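Local coordinates for protein DUTPase (Staphylococcus phage 11, PDB 4GV8) that probably hydrolyses dUTP to dUMP and pyrophosphate as a trimeric jelly-roll dUTPase of a staphylococcal phage, at residues His72-Glu76 with Ile90-Ala96; Ala14-Glu18 with Asp28-Ala32. One frame throughout, in Å; residues are numbered along the deposited sequence.

Contact 1 (His72-Glu76 with Ile90-Ala96); sequences HLVIE and INIKNDA. With MG (magnesium ion), chain H.
Two waters lie at the carbonyl oxygen of Glu76, and both lead across to Asn91. The first donates to Glu76 O and accepts from the backbone N of Asn91; the second, 2.9 Å from Glu76 O, accepts from the amide ND2 of Asn91. Asn91 CG stands anti to its own backbone N (chi1 -166°), which keeps the amide beside Glu76 CB. Next to these waters Glu76 N donates to Asn91 O at 2.9 Å. Further along, Val74 N points almost straight at Lys93 O (N-H...O 177°), and Lys93 N returns the bond to Val74 O. Asp95 N closes the row on His72 O.

On the buried face Ile75 crosses two isoleucines: its CG1 meets Ile92 CD1 at 3.8 Å and its CD1 meets Ile90 CG2. Leu134 of the strand 133-141 packs on all three. At the far end Ala96 CB sits over one face of the His72 imidazole, 3.6 Å from the centroid, while Asn94 OD1 accepts from Ala96 N in an Asx turn and Asn94 ND2 donates to Gly124 O and Leu37 O.

On the other face Lys93 NZ forms a salt bridge with Asp95 OD1 at 3.1 Å, reaching it from above the carboxylate plane, and another with Asp95 of the second subunit. Asp95 OD2 binds magnesium at 2.5 Å; Asp95 of both other subunits joins it, so that one ion is shared by three subunits, with waters completing its shell. The pairing belongs to the antiparallel beta hairpin that in dUTPases receives the deoxyuridine, with Asn91 here among the pocket residues touching the bound nucleotide analogue.

Contact 2 (Ala14-Glu18 with Asp28-Ala32); sequences ARMPE and DIFSA
Arg15 lies flat on the Phe30 ring, guanidinium and ring planes only 5° apart, beside a short antiparallel pairing at one edge of the jelly-roll sheet. The arginine chain is extended, with CG anti to the backbone N (chi1 -179°), so that CD comes down over the middle of the ring, 3.7 Å from its centroid. Arg15 CZ lies 4.1 Å from the Phe30 ring centroid, off-centre in a cation-pi contact, with Arg15 NH1 by Phe30 CE1. Glu18 meets the same ring from a different side: its OE1 sits at the edge, in the ring plane, 3.5 Å from Phe30 CZ, and its carboxylate is turned 81° to the ring. Glu18 OE2 also pairs with Arg15 NH2 in a salt bridge, whose hydrogen bond is bent and weak.

The backbones join at Glu18 and Asp28, where Asp28 N donates to Glu18 O at 2.7 Å and Glu18 N donates back to Asp28 O. The Asp28 side chain comes to about 4 Å (nearest atoms) from a bound magnesium, too long for direct coordination but consistent with a contact through water, as in related dUTPases. Pro17 and Ile29 lie side by side, CG to CD1. Beyond them two waters bridge Arg15 and Phe30: one accepts from Arg15 N and lies near Phe30 O, the other donates to Arg15 O and accepts from Phe30 N at 2.8 Å.

Contact 2 closes before contact 1 opens along the chain, and their centres lie about 18 Å apart in one antiparallel sheet. Strands 18-19 and 26-30 form one side of it, while the hairpin 73-80 and 89-94 lies towards the other, with strands 133-141 and 57-63 between them in the sheet order. The two regions nevertheless meet, Ile90 CD1 packing on Ile29 CG2 at 4.1 Å. Asn91 of contact 1 lines a nucleotide pocket, while Asp28 of contact 2 lies about 5 Å (nearest atoms) from a bound nucleotide; both contacts touch the third subunit. The sheet thus runs between the metal shared by the three Asp95 residues and Asp28 near a nucleotide.

Contact 1 (His72-Glu76 with Ile90-Ala96)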
loop_
_atom_site.group_PDB
_atom_site.type_symbol
_atom_site.label_atom_id
_atom_site.label_comp_id
_atom_site.label_asym_id
_atom_site.label_seq_id
_atom_site.Cartn_x
_atom_site.Cartn_y
_atom_site.Cartn_z
ATOM N N HIS B 72 -14.290 -5.091 0.383
ATOM C CA HIS B 72 -13.166 -5.910 -0.117
ATOM C C HIS B 72 -12.425 -5.282 -1.224
ATOM O O HIS B 72 -11.572 -5.943 -1.849
ATOM C CB HIS B 72 -13.726 -7.253 -0.572
ATOM C CG HIS B 72 -14.181 -8.086 0.572
ATOM N ND1 HIS B 72 -13.311 -8.599 1.480
ATOM C CD2 HIS B 72 -15.466 -8.442 0.992
ATOM C CE1 HIS B 72 -14.001 -9.304 2.380
ATOM N NE2 HIS B 72 -15.328 -9.197 2.091
ATOM N N LEU B 73 -12.770 -4.025 -1.518
ATOM C CA LEU B 73 -12.171 -3.296 -2.626
ATOM C C LEU B 73 -10.829 -2.733 -2.208
ATOM O O LEU B 73 -10.766 -1.837 -1.355
ATOM C CB LEU B 73 -13.095 -2.202 -3.081
ATOM C CG LEU B 73 -14.436 -2.622 -3.687
ATOM C CD1 LEU B 73 -15.219 -1.341 -3.954
ATOM C CD2 LEU B 73 -14.291 -3.483 -4.958
ATOM N N VAL B 74 -9.767 -3.308 -2.787
ATOM C CA VAL B 74 -8.366 -3.007 -2.463
ATOM C C VAL B 74 -7.823 -2.224 -3.659
ATOM O O VAL B 74 -7.772 -2.713 -4.790
ATOM C CB VAL B 74 -7.489 -4.287 -2.230
ATOM C CG1 VAL B 74 -6.019 -3.941 -1.910
ATOM C CG2 VAL B 74 -8.064 -5.197 -1.135
ATOM N N ILE B 75 -7.387 -0.999 -3.384
ATOM C CA ILE B 75 -6.721 -0.170 -4.321
ATOM C C ILE B 75 -5.210 -0.190 -4.038
ATOM O O ILE B 75 -4.774 0.157 -2.918
ATOM C CB ILE B 75 -7.257 1.308 -4.291
ATOM C CG1 ILE B 75 -8.766 1.326 -4.682
ATOM C CG2 ILE B 75 -6.352 2.249 -5.130
ATOM C CD1 ILE B 75 -9.502 2.624 -4.372
ATOM N N GLU B 76 -4.439 -0.536 -5.078
ATOM C CA GLU B 76 -2.993 -0.413 -5.047
ATOM C C GLU B 76 -2.675 1.045 -5.342
ATOM O O GLU B 76 -2.991 1.583 -6.423
ATOM C CB GLU B 76 -2.329 -1.319 -6.074
ATOM C CG GLU B 76 -0.806 -1.112 -6.093
ATOM C CD GLU B 76 -0.094 -1.727 -4.877
ATOM O OE1 GLU B 76 1.143 -1.680 -4.838
ATOM O OE2 GLU B 76 -0.751 -2.275 -3.958
ATOM N N ILE B 90 -7.552 4.023 -11.504
ATOM C CA ILE B 90 -7.603 3.430 -10.169
ATOM C C ILE B 90 -7.481 1.870 -10.243
ATOM O O ILE B 90 -8.378 1.174 -10.745
ATOM C CB ILE B 90 -8.905 3.827 -9.442
ATOM C CG1 ILE B 90 -8.952 5.358 -9.161
ATOM C CG2 ILE B 90 -9.045 3.059 -8.115
ATOM C CD1 ILE B 90 -10.323 5.930 -8.755
ATOM N N ASN B 91 -6.351 1.380 -9.740
ATOM C CA ASN B 91 -5.902 -0.004 -9.777
ATOM C C ASN B 91 -6.529 -0.791 -8.610
ATOM O O ASN B 91 -6.040 -0.715 -7.480
ATOM C CB ASN B 91 -4.369 0.030 -9.661
ATOM C CG ASN B 91 -3.676 -1.286 -10.015
ATOM O OD1 ASN B 91 -4.308 -2.323 -10.258
ATOM N ND2 ASN B 91 -2.333 -1.239 -10.035
ATOM N N ILE B 92 -7.584 -1.559 -8.916
ATOM C CA ILE B 92 -8.524 -2.173 -7.937
ATOM C C ILE B 92 -8.626 -3.684 -8.109
ATOM O O ILE B 92 -8.379 -4.195 -9.192
ATOM C CB ILE B 92 -9.891 -1.457 -7.975
ATOM C CG1 ILE B 92 -10.558 -1.462 -6.607
ATOM C CG2 ILE B 92 -10.845 -1.964 -9.070
ATOM C CD1 ILE B 92 -11.625 -0.401 -6.530
ATOM N N LYS B 93 -8.856 -4.386 -6.987
ATOM C CA LYS B 93 -9.174 -5.795 -6.906
ATOM C C LYS B 93 -10.333 -5.944 -5.895
ATOM O O LYS B 93 -10.357 -5.275 -4.845
ATOM C CB LYS B 93 -7.978 -6.607 -6.400
ATOM C CG LYS B 93 -8.322 -8.076 -6.194
ATOM C CD LYS B 93 -7.104 -8.913 -5.926
ATOM C CE LYS B 93 -7.473 -10.380 -5.781
ATOM N NZ LYS B 93 -6.408 -11.271 -5.241
ATOM N N ASN B 94 -11.287 -6.814 -6.194
ATOM C CA ASN B 94 -12.193 -7.306 -5.165
ATOM C C ASN B 94 -11.503 -8.503 -4.554
ATOM O O ASN B 94 -11.434 -9.571 -5.204
ATOM C CB ASN B 94 -13.544 -7.660 -5.787
ATOM C CG ASN B 94 -14.562 -8.139 -4.767
ATOM O OD1 ASN B 94 -14.196 -8.383 -3.634
ATOM N ND2 ASN B 94 -15.837 -8.382 -5.213
ATOM N N ASP B 95 -10.946 -8.329 -3.341
ATOM C CA ASP B 95 -10.212 -9.423 -2.674
ATOM C C ASP B 95 -11.091 -10.364 -1.783
ATOM O O ASP B 95 -10.560 -11.194 -1.001
ATOM C CB ASP B 95 -8.999 -8.915 -1.876
ATOM C CG ASP B 95 -7.989 -9.996 -1.697
ATOM O OD1 ASP B 95 -7.948 -10.879 -2.596
ATOM O OD2 ASP B 95 -7.264 -10.025 -0.704
ATOM N N ALA B 96 -12.421 -10.261 -1.914
ATOM C CA ALA B 96 -13.318 -11.277 -1.316
ATOM C C ALA B 96 -13.060 -12.620 -1.983
ATOM O O ALA B 96 -12.635 -12.693 -3.160
ATOM C CB ALA B 96 -14.802 -10.900 -1.407
HETATM MG MG MG H . -6.206 -12.217 -1.056
HETATM O O HOH W 1 -4.551 3.136 -8.249
HETATM O O HOH W 2 -1.349 1.135 -8.766
HETATM O O HOH W 3 -8.479 -12.985 -0.726
HETATM O O HOH W 4 -6.587 -13.716 -3.017
HETATM O O HOH W 5 -5.777 -14.471 0.078
#

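Contact 2 (Ala14-Glu18 with Asp28-Ala32)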
loop_
_atom_site.group_PDB
_atom_site.type_symbol
_atom_site.label_atom_id
_atom_site.label_comp_id
_atom_site.label_asym_id
_atom_site.label_seq_id
_atom_site.Cartn_x
_atom_site.Cartn_y
_atom_site.Cartn_z
ATOM N N ALA B 14 -16.568 12.774 -16.152
ATOM C CA ALA B 14 -15.498 13.205 -15.225
ATOM C C ALA B 14 -15.982 14.254 -14.232
ATOM O O ALA B 14 -16.977 14.931 -14.423
ATOM C CB ALA B 14 -14.287 13.720 -15.982
ATOM N N ARG B 15 -15.264 14.371 -13.136
ATOM C CA ARG B 15 -15.654 15.320 -12.129
ATOM C C ARG B 15 -14.418 15.848 -11.496
ATOM O O ARG B 15 -13.502 15.068 -11.184
ATOM C CB ARG B 15 -16.485 14.668 -11.049
ATOM C CG ARG B 15 -16.905 15.684 -10.007
ATOM C CD ARG B 15 -17.870 15.071 -9.033
ATOM N NE ARG B 15 -18.029 15.944 -7.879
ATOM C CZ ARG B 15 -18.862 15.705 -6.868
ATOM N NH1 ARG B 15 -19.638 14.612 -6.853
ATOM N NH2 ARG B 15 -18.917 16.565 -5.858
ATOM N N MET B 16 -14.402 17.159 -11.295
ATOM C CA MET B 16 -13.284 17.820 -10.651
ATOM C C MET B 16 -13.006 17.122 -9.316
ATOM O O MET B 16 -13.924 16.945 -8.506
ATOM C CB MET B 16 -13.598 19.330 -10.419
ATOM C CG MET B 16 -13.233 20.206 -11.599
ATOM S SD MET B 16 -11.527 20.090 -12.203
ATOM C CE MET B 16 -10.706 21.280 -11.131
ATOM N N PRO B 17 -11.758 16.677 -9.099
ATOM C CA PRO B 17 -11.415 16.224 -7.742
ATOM C C PRO B 17 -11.750 17.267 -6.664
ATOM O O PRO B 17 -11.944 18.442 -6.952
ATOM C CB PRO B 17 -9.913 16.033 -7.807
ATOM C CG PRO B 17 -9.653 15.730 -9.245
ATOM C CD PRO B 17 -10.603 16.591 -10.016
ATOM N N GLU B 18 -11.799 16.819 -5.423
ATOM C CA GLU B 18 -12.449 17.584 -4.361
ATOM C C GLU B 18 -11.789 17.332 -3.020
ATOM O O GLU B 18 -11.691 16.188 -2.576
ATOM C CB GLU B 18 -13.885 17.096 -4.271
ATOM C CG GLU B 18 -14.934 18.141 -4.003
ATOM C CD GLU B 18 -16.291 17.482 -3.867
ATOM O OE1 GLU B 18 -16.367 16.351 -3.312
ATOM O OE2 GLU B 18 -17.280 18.088 -4.327
ATOM N N ASP B 28 -10.240 14.070 -3.265
ATOM C CA ASP B 28 -11.063 12.931 -3.556
ATOM C C ASP B 28 -11.311 12.832 -5.042
ATOM O O ASP B 28 -11.494 13.811 -5.744
ATOM C CB ASP B 28 -12.345 12.979 -2.746
ATOM C CG ASP B 28 -12.110 12.668 -1.270
ATOM O OD1 ASP B 28 -11.301 11.750 -0.936
ATOM O OD2 ASP B 28 -12.774 13.312 -0.449
ATOM N N ILE B 29 -11.235 11.599 -5.507
ATOM C CA ILE B 29 -11.232 11.268 -6.910
ATOM C C ILE B 29 -12.461 10.384 -7.160
ATOM O O ILE B 29 -12.739 9.461 -6.371
ATOM C CB ILE B 29 -9.954 10.487 -7.293
ATOM C CG1 ILE B 29 -8.700 11.320 -7.078
ATOM C CG2 ILE B 29 -10.024 10.051 -8.735
ATOM C CD1 ILE B 29 -8.483 12.365 -8.182
ATOM N N PHE B 30 -13.138 10.644 -8.293
ATOM C CA PHE B 30 -14.413 10.008 -8.635
ATOM C C PHE B 30 -14.294 9.083 -9.822
ATOM O O PHE B 30 -13.559 9.355 -10.758
ATOM C CB PHE B 30 -15.515 11.056 -8.891
ATOM C CG PHE B 30 -15.687 12.047 -7.778
ATOM C CD1 PHE B 30 -16.649 11.859 -6.813
ATOM C CD2 PHE B 30 -14.877 13.175 -7.711
ATOM C CE1 PHE B 30 -16.801 12.748 -5.784
ATOM C CE2 PHE B 30 -15.008 14.073 -6.663
ATOM C CZ PHE B 30 -15.962 13.860 -5.697
ATOM N N SER B 31 -15.050 7.988 -9.775
ATOM C CA SER B 31 -15.124 7.064 -10.889
ATOM C C SER B 31 -15.864 7.708 -12.088
ATOM O O SER B 31 -16.885 8.340 -11.908
ATOM C CB SER B 31 -15.847 5.773 -10.475
ATOM O OG SER B 31 -15.864 4.858 -11.550
ATOM N N ALA B 32 -15.311 7.543 -13.288
ATOM C CA ALA B 32 -15.980 7.908 -14.513
ATOM C C ALA B 32 -16.674 6.686 -15.112
ATOM O O ALA B 32 -17.185 6.788 -16.218
ATOM C CB ALA B 32 -14.981 8.464 -15.515
HETATM O O HOH W 6 -13.875 11.761 -12.409
HETATM O O HOH W 7 -12.384 12.707 -10.038
#